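Local atomic coordinates of putative Nitroreductase (Anabaena variabilis ATCC 29413, PDB entry 3EO7), a protein that probably works as an FMN-dependent oxidoreductase of the nitroreductase family, holding a bound flavin mononucleotide. Residues H12-D20 with Y177-I185; Y273-S281 with G449-H457. All blocks are in the same frame, centred on the assembly; numbering follows the deposited sequence.

The chain carries two ranges of the nitroreductase family, and contacts 1 and 2 look like one theme used twice. In each, the end of a short helix and the loop after it receive two arginines three positions apart, with a threonine and a histidine in matching places. The two sites lie about 14 Å apart between centres and touch directly: Tyr-182 OH is 2.7 Å from His-275 ND1, and His-14 ND1 is 2.7 Å from Tyr-453 OH, both probable hydrogen bonds. The flavin lies nearer contact 1, about 5 Å from the side chain of Arg-184 against about 12 Å from that of Tyr-453 in contact 2.

Contact 1 (H12-D20 with Y177-I185); sequences HYHERTKYD and YEDRAYRRI
Thr-17 and Arg-180 mark the closest backbone approach, their CA atoms 5.1 Å apart, while the axes of helices 12-16 and 181-185 stay 11.0 Å from each other and run at 103°. Arginine side chains reach across to the loop's carbonyls and side chains, joining helix 9-16 and the loop after it to the start of helix 181-202, in the first nitroreductase range. Arg-180, extended from CG to NE, lays its guanidinium flat over one face of the Tyr-19 ring in a cation-pi stack, with CZ 3.9 Å from the ring centroid. Its NH2 donates to Lys-18 O at 2.9 Å in an almost straight bond (170°), whereas NE meets Thr-17 O from above the carbonyl plane. With an alanine here, the Tyr-19 face is likely to lose its cationic partner, and the carbonyls of Thr-17 and Lys-18 these donors.

Arg-183 NE donates to Thr-17 OG1 over 2.9 Å, a chi1 of 53° setting the hydroxyl between backbone N and carbonyl carbon. NH2 reaches His-14 O at 3.0 Å, and one guanidinium face lies against the nearly parallel ring of His-14. Asp-486 forms a salt bridge with NH1. One residue before His-14, Tyr-13 donates its hydroxyl to Asp-179 O, 2.6 Å from OH, and packs obliquely against CB of Tyr-182.

Two waters continue the network, one joining Thr-17 O to Arg-184 NH1, the other between Tyr-19 OH and Arg-184 NH2. Arg-184 lies beside the FMN pocket, near the FMN-binding Gly-482. Arg-180 and Arg-183 each use a flat face for stacking and the N-H edge for hydrogen bonds, so that the carbonyls of Thr-17 and Lys-18 both find donors; the positive charge lying on His-14, whose ND1 is hydrogen-bonded to Tyr-453 OH, would probably disfavour protonation of that ring.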
loop_
_atom_site.group_PDB
_atom_site.type_symbol
_atom_site.label_atom_id
_atom_site.label_comp_id
_atom_site.label_asym_id
_atom_site.label_seq_id
_atom_site.Cartn_x
_atom_site.Cartn_y
_atom_site.Cartn_z
ATOM N N HIS A 12 6.635 -20.101 5.596
ATOM C CA HIS A 12 6.746 -20.340 7.039
ATOM C C HIS A 12 6.298 -19.092 7.808
ATOM O O HIS A 12 5.516 -19.186 8.766
ATOM C CB HIS A 12 8.196 -20.718 7.374
ATOM C CG HIS A 12 8.451 -21.003 8.822
ATOM N ND1 HIS A 12 7.923 -22.110 9.460
ATOM C CD2 HIS A 12 9.235 -20.375 9.735
ATOM C CE1 HIS A 12 8.337 -22.122 10.716
ATOM N NE2 HIS A 12 9.149 -21.098 10.901
ATOM N N TYR A 13 6.826 -17.948 7.398
ATOM C CA TYR A 13 6.445 -16.649 7.966
ATOM C C TYR A 13 4.899 -16.509 7.919
ATOM O O TYR A 13 4.241 -16.178 8.906
ATOM C CB TYR A 13 7.141 -15.454 7.225
ATOM C CG TYR A 13 6.560 -14.170 7.752
ATOM C CD1 TYR A 13 7.055 -13.584 8.900
ATOM C CD2 TYR A 13 5.438 -13.631 7.182
ATOM C CE1 TYR A 13 6.444 -12.484 9.473
ATOM C CE2 TYR A 13 4.795 -12.523 7.743
ATOM C CZ TYR A 13 5.298 -11.944 8.894
ATOM O OH TYR A 13 4.624 -10.859 9.461
ATOM N N HIS A 14 4.328 -16.763 6.755
ATOM C CA HIS A 14 2.884 -16.625 6.593
ATOM C C HIS A 14 2.126 -17.536 7.557
ATOM O O HIS A 14 1.247 -17.101 8.280
ATOM C CB HIS A 14 2.461 -16.915 5.169
ATOM C CG HIS A 14 1.084 -16.419 4.873
ATOM N ND1 HIS A 14 0.796 -15.076 4.806
ATOM C CD2 HIS A 14 -0.084 -17.076 4.688
ATOM C CE1 HIS A 14 -0.496 -14.931 4.558
ATOM N NE2 HIS A 14 -1.051 -16.125 4.474
ATOM N N GLU A 15 2.526 -18.798 7.599
ATOM C CA GLU A 15 1.887 -19.768 8.465
ATOM C C GLU A 15 1.967 -19.332 9.932
ATOM O O GLU A 15 0.970 -19.374 10.672
ATOM C CB GLU A 15 2.553 -21.135 8.273
ATOM C CG GLU A 15 1.862 -22.252 9.057
ATOM C CD GLU A 15 0.389 -22.498 8.617
ATOM O OE1 GLU A 15 0.052 -22.189 7.459
ATOM O OE2 GLU A 15 -0.417 -23.005 9.436
ATOM N N ARG A 16 3.145 -18.900 10.350
ATOM C CA ARG A 16 3.356 -18.450 11.727
ATOM C C ARG A 16 2.626 -17.186 12.165
ATOM O O ARG A 16 2.496 -16.921 13.380
ATOM C CB ARG A 16 4.865 -18.322 12.007
ATOM C CG ARG A 16 5.402 -19.746 12.132
ATOM C CD ARG A 16 6.660 -19.905 12.709
ATOM N NE ARG A 16 6.902 -19.186 13.964
ATOM C CZ ARG A 16 8.148 -18.960 14.346
ATOM N NH1 ARG A 16 9.129 -19.429 13.599
ATOM N NH2 ARG A 16 8.427 -18.270 15.433
ATOM N N THR A 17 2.101 -16.450 11.217
ATOM C CA THR A 17 1.460 -15.168 11.501
ATOM C C THR A 17 -0.051 -15.146 11.257
ATOM O O THR A 17 -0.697 -14.109 11.373
ATOM C CB THR A 17 2.160 -14.030 10.736
ATOM O OG1 THR A 17 2.246 -14.330 9.338
ATOM C CG2 THR A 17 3.583 -13.824 11.309
ATOM N N LYS A 18 -0.596 -16.309 10.929
ATOM C CA LYS A 18 -2.043 -16.452 10.752
ATOM C C LYS A 18 -2.682 -16.315 12.128
ATOM O O LYS A 18 -2.009 -16.484 13.149
ATOM C CB LYS A 18 -2.350 -17.865 10.246
ATOM C CG LYS A 18 -1.813 -18.182 8.853
ATOM C CD LYS A 18 -2.241 -19.520 8.323
ATOM C CE LYS A 18 -1.854 -19.685 6.862
ATOM N NZ LYS A 18 -2.131 -21.082 6.327
ATOM N N TYR A 19 -3.990 -16.061 12.156
ATOM C CA TYR A 19 -4.762 -16.192 13.389
ATOM C C TYR A 19 -5.563 -17.472 13.222
ATOM O O TYR A 19 -6.052 -17.763 12.122
ATOM C CB TYR A 19 -5.722 -15.046 13.609
ATOM C CG TYR A 19 -5.056 -13.756 13.977
ATOM C CD1 TYR A 19 -4.699 -13.476 15.296
ATOM C CD2 TYR A 19 -4.798 -12.806 13.002
ATOM C CE1 TYR A 19 -4.089 -12.247 15.613
ATOM C CE2 TYR A 19 -4.193 -11.609 13.318
ATOM C CZ TYR A 19 -3.858 -11.331 14.615
ATOM O OH TYR A 19 -3.241 -10.116 14.833
ATOM N N ASP A 20 -5.649 -18.226 14.312
ATOM C CA ASP A 20 -6.344 -19.496 14.385
ATOM C C ASP A 20 -7.414 -19.395 15.486
ATOM O O ASP A 20 -7.110 -19.032 16.629
ATOM C CB ASP A 20 -5.310 -20.551 14.739
ATOM C CG ASP A 20 -5.900 -21.926 15.021
ATOM O OD1 ASP A 20 -7.130 -22.145 14.956
ATOM O OD2 ASP A 20 -5.067 -22.807 15.311
ATOM N N TYR A 177 1.931 -5.677 16.948
ATOM C CA TYR A 177 1.647 -6.923 16.204
ATOM C C TYR A 177 2.721 -8.003 16.281
ATOM O O TYR A 177 2.543 -9.114 15.763
ATOM C CB TYR A 177 1.371 -6.578 14.743
ATOM C CG TYR A 177 0.148 -5.684 14.572
ATOM C CD1 TYR A 177 -1.136 -6.187 14.764
ATOM C CD2 TYR A 177 0.277 -4.358 14.188
ATOM C CE1 TYR A 177 -2.245 -5.373 14.628
ATOM C CE2 TYR A 177 -0.826 -3.556 14.048
ATOM C CZ TYR A 177 -2.078 -4.062 14.258
ATOM O OH TYR A 177 -3.149 -3.215 14.102
ATOM N N GLU A 178 3.810 -7.688 16.957
ATOM C CA GLU A 178 4.925 -8.614 17.085
ATOM C C GLU A 178 5.302 -9.120 15.695
ATOM O O GLU A 178 5.394 -8.299 14.775
ATOM C CB GLU A 178 4.576 -9.705 18.085
ATOM C CG GLU A 178 4.303 -9.119 19.489
ATOM C CD GLU A 178 4.064 -10.189 20.571
ATOM O OE1 GLU A 178 3.091 -10.942 20.477
ATOM O OE2 GLU A 178 4.854 -10.229 21.521
ATOM N N ASP A 179 5.527 -10.421 15.510
ATOM C CA ASP A 179 5.992 -10.897 14.197
ATOM C C ASP A 179 4.983 -10.666 13.068
ATOM O O ASP A 179 5.373 -10.541 11.909
ATOM C CB ASP A 179 6.391 -12.360 14.247
ATOM C CG ASP A 179 7.649 -12.611 15.059
ATOM O OD1 ASP A 179 8.561 -11.744 15.089
ATOM O OD2 ASP A 179 7.676 -13.691 15.671
ATOM N N ARG A 180 3.685 -10.583 13.404
ATOM C CA ARG A 180 2.645 -10.330 12.384
ATOM C C ARG A 180 2.781 -8.946 11.773
ATOM O O ARG A 180 2.163 -8.639 10.767
ATOM C CB ARG A 180 1.249 -10.450 12.994
ATOM C CG ARG A 180 0.937 -11.804 13.597
ATOM C CD ARG A 180 -0.548 -11.960 13.837
ATOM N NE ARG A 180 -0.917 -13.333 14.201
ATOM C CZ ARG A 180 -0.976 -13.820 15.429
ATOM N NH1 ARG A 180 -0.671 -13.078 16.483
ATOM N NH2 ARG A 180 -1.349 -15.082 15.616
ATOM N N ALA A 181 3.549 -8.067 12.435
ATOM C CA ALA A 181 3.755 -6.716 11.947
ATOM C C ALA A 181 4.272 -6.648 10.509
ATOM O O ALA A 181 3.998 -5.662 9.849
ATOM C CB ALA A 181 4.696 -5.896 12.861
ATOM N N TYR A 182 5.043 -7.629 10.041
ATOM C CA TYR A 182 5.572 -7.532 8.681
ATOM C C TYR A 182 4.463 -7.456 7.628
ATOM O O TYR A 182 4.582 -6.659 6.688
ATOM C CB TYR A 182 6.566 -8.637 8.355
ATOM C CG TYR A 182 7.568 -8.245 7.304
ATOM C CD1 TYR A 182 8.567 -7.297 7.587
ATOM C CD2 TYR A 182 7.569 -8.821 6.031
ATOM C CE1 TYR A 182 9.509 -6.943 6.631
ATOM C CE2 TYR A 182 8.547 -8.477 5.087
ATOM C CZ TYR A 182 9.501 -7.556 5.386
ATOM O OH TYR A 182 10.447 -7.243 4.442
ATOM N N ARG A 183 3.364 -8.214 7.805
ATOM C CA ARG A 183 2.228 -8.107 6.893
ATOM C C ARG A 183 1.676 -6.683 6.925
ATOM O O ARG A 183 1.501 -6.051 5.884
ATOM C CB ARG A 183 1.091 -9.050 7.315
ATOM C CG ARG A 183 1.436 -10.515 7.272
ATOM C CD ARG A 183 0.261 -11.239 7.872
ATOM N NE ARG A 183 0.307 -12.688 7.931
ATOM C CZ ARG A 183 -0.742 -13.468 7.648
ATOM N NH1 ARG A 183 -1.863 -12.952 7.152
ATOM N NH2 ARG A 183 -0.657 -14.777 7.810
ATOM N N ARG A 184 1.420 -6.185 8.138
ATOM C CA ARG A 184 0.813 -4.864 8.313
ATOM C C ARG A 184 1.709 -3.740 7.768
ATOM O O ARG A 184 1.221 -2.802 7.129
ATOM C CB ARG A 184 0.452 -4.578 9.789
ATOM C CG ARG A 184 -0.333 -5.681 10.485
ATOM C CD ARG A 184 -1.673 -5.995 9.856
ATOM N NE ARG A 184 -2.423 -6.819 10.802
ATOM C CZ ARG A 184 -2.268 -8.128 10.972
ATOM N NH1 ARG A 184 -1.520 -8.861 10.163
ATOM N NH2 ARG A 184 -2.936 -8.729 11.943
ATOM N N ILE A 185 3.008 -3.831 8.013
ATOM C CA ILE A 185 3.952 -2.849 7.519
ATOM C C ILE A 185 3.887 -2.751 6.002
ATOM O O ILE A 185 3.860 -1.662 5.425
ATOM C CB ILE A 185 5.388 -3.252 7.936
ATOM C CG1 ILE A 185 5.615 -2.948 9.421
ATOM C CG2 ILE A 185 6.461 -2.495 7.100
ATOM C CD1 ILE A 185 6.871 -3.613 10.018
HETATM O O HOH W 1 -2.037 -11.714 10.525
HETATM O O HOH W 2 -4.683 -7.711 13.919
#

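Contact 2 (Y273-S281 with G449-H457); sequences YFHHHTQIS and GDRVYRYLH
Thr-278 receives two arginines at once. Arg-451, with CG anti to the backbone N (chi1 -177°) and the chain extended to NE, carries NH1 along to Thr-278 O, where it donates at 3.0 Å in the carbonyl plane, on a lone pair; Arg-454 NH2 donates to Thr-278 OG1, also at 3.0 Å. The threonine's methyl, CG2, turns to the backbone of Asp-450. Over one face of the Arg-451 guanidinium lies Ile-280, whose CD1 comes 3.5 Å from Arg-451 NE, the two side chains crossing at about a right angle. Arg-454 in turn has His-275 over one of its faces, offset toward the rim, with the planes 10° apart; its NH2 also makes a weak bond to His-275 O, seconded by a water that links the same two atoms.

Beside these polar grips, the edge of Phe-274 is directed at the face of Tyr-453 in an offset edge-to-face pair, centroids 5.4 Å apart and planes at 80°. Phe-274 CZ also rests 3.6 Å from Tyr-453 CB. Arg-451 sits in a type I beta turn, Gly-449 to Val-452, that leads into helix 452-473 of the second nitroreductase range, whose first turn carries Tyr-453 and Arg-454, while the loop they hold follows the end of helix 270-276.

In the second shell, Asp-215 forms salt bridges with NH1 of both Arg-451 and Arg-454, drawing the two guanidinium groups together around one carboxylate. Arg-451 NH2 is further bonded to Gly-211 O. Asp-450, at the turn, bonds through OD1 to Ser-8 OG and Ala-10 N, tying the turn to the beginning of helix 9-16.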
loop_
_atom_site.group_PDB
_atom_site.type_symbol
_atom_site.label_atom_id
_atom_site.label_comp_id
_atom_site.label_asym_id
_atom_site.label_seq_id
_atom_site.Cartn_x
_atom_site.Cartn_y
_atom_site.Cartn_z
ATOM N N TYR A 273 14.396 -11.551 11.145
ATOM C CA TYR A 273 14.960 -12.637 10.377
ATOM C C TYR A 273 14.384 -12.576 8.949
ATOM O O TYR A 273 15.122 -12.579 7.949
ATOM C CB TYR A 273 14.677 -13.994 11.028
ATOM C CG TYR A 273 15.299 -15.134 10.236
ATOM C CD1 TYR A 273 14.618 -15.729 9.181
ATOM C CD2 TYR A 273 16.567 -15.615 10.553
ATOM C CE1 TYR A 273 15.192 -16.732 8.439
ATOM C CE2 TYR A 273 17.126 -16.639 9.831
ATOM C CZ TYR A 273 16.439 -17.181 8.735
ATOM O OH TYR A 273 16.992 -18.215 8.006
ATOM N N PHE A 274 13.058 -12.481 8.844
ATOM C CA PHE A 274 12.423 -12.505 7.532
ATOM C C PHE A 274 12.843 -11.317 6.647
ATOM O O PHE A 274 13.172 -11.513 5.460
ATOM C CB PHE A 274 10.916 -12.591 7.685
ATOM C CG PHE A 274 10.187 -12.789 6.397
ATOM C CD1 PHE A 274 10.543 -13.793 5.515
ATOM C CD2 PHE A 274 9.080 -12.012 6.102
ATOM C CE1 PHE A 274 9.836 -13.980 4.314
ATOM C CE2 PHE A 274 8.354 -12.224 4.922
ATOM C CZ PHE A 274 8.758 -13.189 4.020
ATOM N N HIS A 275 12.918 -10.138 7.230
ATOM C CA HIS A 275 13.326 -8.967 6.454
ATOM C C HIS A 275 14.762 -9.128 5.952
ATOM O O HIS A 275 15.051 -8.844 4.799
ATOM C CB HIS A 275 13.213 -7.662 7.235
ATOM C CG HIS A 275 13.511 -6.473 6.395
ATOM N ND1 HIS A 275 12.618 -5.990 5.458
ATOM C CD2 HIS A 275 14.643 -5.735 6.262
ATOM C CE1 HIS A 275 13.191 -4.995 4.795
ATOM N NE2 HIS A 275 14.405 -4.801 5.287
ATOM N N HIS A 276 15.653 -9.626 6.807
ATOM C CA HIS A 276 17.031 -9.809 6.401
ATOM C C HIS A 276 17.272 -11.031 5.530
ATOM O O HIS A 276 18.360 -11.183 4.982
ATOM C CB HIS A 276 17.943 -9.832 7.613
ATOM C CG HIS A 276 18.141 -8.478 8.207
ATOM N ND1 HIS A 276 19.339 -7.790 8.102
ATOM C CD2 HIS A 276 17.284 -7.655 8.855
ATOM C CE1 HIS A 276 19.216 -6.617 8.704
ATOM N NE2 HIS A 276 17.971 -6.495 9.147
ATOM N N HIS A 277 16.246 -11.873 5.381
ATOM C CA HIS A 277 16.335 -13.037 4.526
ATOM C C HIS A 277 15.434 -12.923 3.281
ATOM O O HIS A 277 15.051 -13.926 2.676
ATOM C CB HIS A 277 16.074 -14.306 5.316
ATOM C CG HIS A 277 17.183 -14.654 6.256
ATOM N ND1 HIS A 277 17.408 -13.945 7.420
ATOM C CD2 HIS A 277 18.136 -15.613 6.203
ATOM C CE1 HIS A 277 18.456 -14.451 8.040
ATOM N NE2 HIS A 277 18.908 -15.476 7.337
ATOM N N THR A 278 15.072 -11.685 2.941
ATOM C CA THR A 278 14.362 -11.393 1.708
ATOM C C THR A 278 15.121 -10.317 0.942
ATOM O O THR A 278 14.589 -9.675 0.029
ATOM C CB THR A 278 12.909 -10.952 1.919
ATOM O OG1 THR A 278 12.820 -9.946 2.932
ATOM C CG2 THR A 278 12.034 -12.172 2.300
ATOM N N GLN A 279 16.373 -10.114 1.286
ATOM C CA GLN A 279 17.129 -9.114 0.583
ATOM C C GLN A 279 17.614 -9.568 -0.788
ATOM O O GLN A 279 17.604 -10.763 -1.152
ATOM C CB GLN A 279 18.285 -8.556 1.473
ATOM C CG GLN A 279 19.216 -9.535 1.979
ATOM C CD GLN A 279 20.271 -8.934 2.927
ATOM O OE1 GLN A 279 21.064 -8.064 2.521
ATOM N NE2 GLN A 279 20.323 -9.450 4.171
ATOM N N ILE A 280 17.986 -8.577 -1.574
ATOM C CA ILE A 280 18.648 -8.779 -2.829
ATOM C C ILE A 280 20.084 -8.318 -2.657
ATOM O O ILE A 280 20.365 -7.298 -2.015
ATOM C CB ILE A 280 17.970 -8.012 -3.942
ATOM C CG1 ILE A 280 16.673 -8.738 -4.328
ATOM C CG2 ILE A 280 18.871 -7.895 -5.170
ATOM C CD1 ILE A 280 15.807 -7.982 -5.320
ATOM N N SER A 281 20.995 -9.070 -3.273
ATOM C CA SER A 281 22.429 -8.739 -3.219
ATOM C C SER A 281 23.005 -8.462 -4.609
ATOM O O SER A 281 22.365 -8.764 -5.619
ATOM C CB SER A 281 23.145 -9.920 -2.602
ATOM O OG SER A 281 22.603 -10.118 -1.319
ATOM N N GLY A 449 10.949 -15.231 -5.587
ATOM C CA GLY A 449 11.575 -15.648 -4.355
ATOM C C GLY A 449 10.791 -15.184 -3.136
ATOM O O GLY A 449 9.655 -14.682 -3.241
ATOM N N ASP A 450 11.384 -15.347 -1.957
ATOM C CA ASP A 450 10.688 -15.001 -0.725
ATOM C C ASP A 450 10.341 -13.532 -0.603
ATOM O O ASP A 450 9.386 -13.191 0.062
ATOM C CB ASP A 450 11.464 -15.483 0.491
ATOM C CG ASP A 450 11.535 -16.987 0.537
ATOM O OD1 ASP A 450 10.461 -17.602 0.733
ATOM O OD2 ASP A 450 12.658 -17.517 0.379
ATOM N N ARG A 451 11.137 -12.682 -1.243
ATOM C CA ARG A 451 10.872 -11.227 -1.269
ATOM C C ARG A 451 9.517 -10.891 -1.881
ATOM O O ARG A 451 8.994 -9.811 -1.665
ATOM C CB ARG A 451 12.002 -10.528 -2.016
ATOM C CG ARG A 451 11.937 -8.986 -2.077
ATOM C CD ARG A 451 13.009 -8.518 -3.045
ATOM N NE ARG A 451 13.267 -7.056 -3.117
ATOM C CZ ARG A 451 14.191 -6.432 -2.366
ATOM N NH1 ARG A 451 14.886 -7.100 -1.444
ATOM N NH2 ARG A 451 14.424 -5.147 -2.542
ATOM N N VAL A 452 8.927 -11.815 -2.645
ATOM C CA VAL A 452 7.609 -11.572 -3.233
ATOM C C VAL A 452 6.584 -11.243 -2.143
ATOM O O VAL A 452 5.618 -10.520 -2.398
ATOM C CB VAL A 452 7.082 -12.770 -4.080
ATOM C CG1 VAL A 452 6.558 -13.928 -3.176
ATOM C CG2 VAL A 452 5.982 -12.260 -5.099
ATOM N N TYR A 453 6.818 -11.721 -0.919
ATOM C CA TYR A 453 5.911 -11.451 0.180
ATOM C C TYR A 453 5.721 -9.952 0.368
ATOM O O TYR A 453 4.589 -9.486 0.621
ATOM C CB TYR A 453 6.427 -12.102 1.471
ATOM C CG TYR A 453 5.341 -12.325 2.503
ATOM C CD1 TYR A 453 4.559 -13.459 2.476
ATOM C CD2 TYR A 453 5.120 -11.401 3.503
ATOM C CE1 TYR A 453 3.565 -13.696 3.432
ATOM C CE2 TYR A 453 4.172 -11.629 4.478
ATOM C CZ TYR A 453 3.372 -12.777 4.411
ATOM O OH TYR A 453 2.435 -12.984 5.372
ATOM N N ARG A 454 6.827 -9.196 0.299
ATOM C CA ARG A 454 6.756 -7.738 0.381
ATOM C C ARG A 454 5.886 -7.174 -0.754
ATOM O O ARG A 454 5.026 -6.352 -0.544
ATOM C CB ARG A 454 8.143 -7.120 0.187
ATOM C CG ARG A 454 9.177 -7.543 1.160
ATOM C CD ARG A 454 10.429 -6.686 0.873
ATOM N NE ARG A 454 11.577 -7.183 1.584
ATOM C CZ ARG A 454 12.795 -6.628 1.531
ATOM N NH1 ARG A 454 13.000 -5.544 0.791
ATOM N NH2 ARG A 454 13.780 -7.160 2.226
ATOM N N TYR A 455 6.155 -7.662 -1.957
ATOM C CA TYR A 455 5.509 -7.170 -3.172
ATOM C C TYR A 455 4.013 -7.383 -3.123
ATOM O O TYR A 455 3.231 -6.502 -3.490
ATOM C CB TYR A 455 6.061 -7.837 -4.417
ATOM C CG TYR A 455 7.561 -7.686 -4.684
ATOM C CD1 TYR A 455 8.279 -6.567 -4.262
ATOM C CD2 TYR A 455 8.230 -8.617 -5.475
ATOM C CE1 TYR A 455 9.592 -6.425 -4.569
ATOM C CE2 TYR A 455 9.584 -8.489 -5.794
ATOM C CZ TYR A 455 10.273 -7.372 -5.330
ATOM O OH TYR A 455 11.614 -7.178 -5.636
ATOM N N LEU A 456 3.614 -8.557 -2.675
ATOM C CA LEU A 456 2.192 -8.899 -2.618
ATOM C C LEU A 456 1.416 -7.960 -1.693
ATOM O O LEU A 456 0.315 -7.477 -2.041
ATOM C CB LEU A 456 1.997 -10.346 -2.115
ATOM C CG LEU A 456 2.482 -11.476 -2.999
ATOM C CD1 LEU A 456 2.441 -12.854 -2.305
ATOM C CD2 LEU A 456 1.674 -11.459 -4.337
ATOM N N HIS A 457 1.965 -7.744 -0.501
ATOM C CA HIS A 457 1.298 -6.954 0.524
ATOM C C HIS A 457 1.301 -5.482 0.121
ATOM O O HIS A 457 0.286 -4.808 0.274
ATOM C CB HIS A 457 1.926 -7.222 1.902
ATOM C CG HIS A 457 1.495 -8.521 2.495
ATOM N ND1 HIS A 457 2.051 -9.735 2.127
ATOM C CD2 HIS A 457 0.534 -8.808 3.403
ATOM C CE1 HIS A 457 1.460 -10.704 2.803
ATOM N NE2 HIS A 457 0.524 -10.176 3.568
HETATM O O HOH W 3 16.403 -6.794 3.486
HETATM O O HOH W 4 15.032 -15.793 0.756
#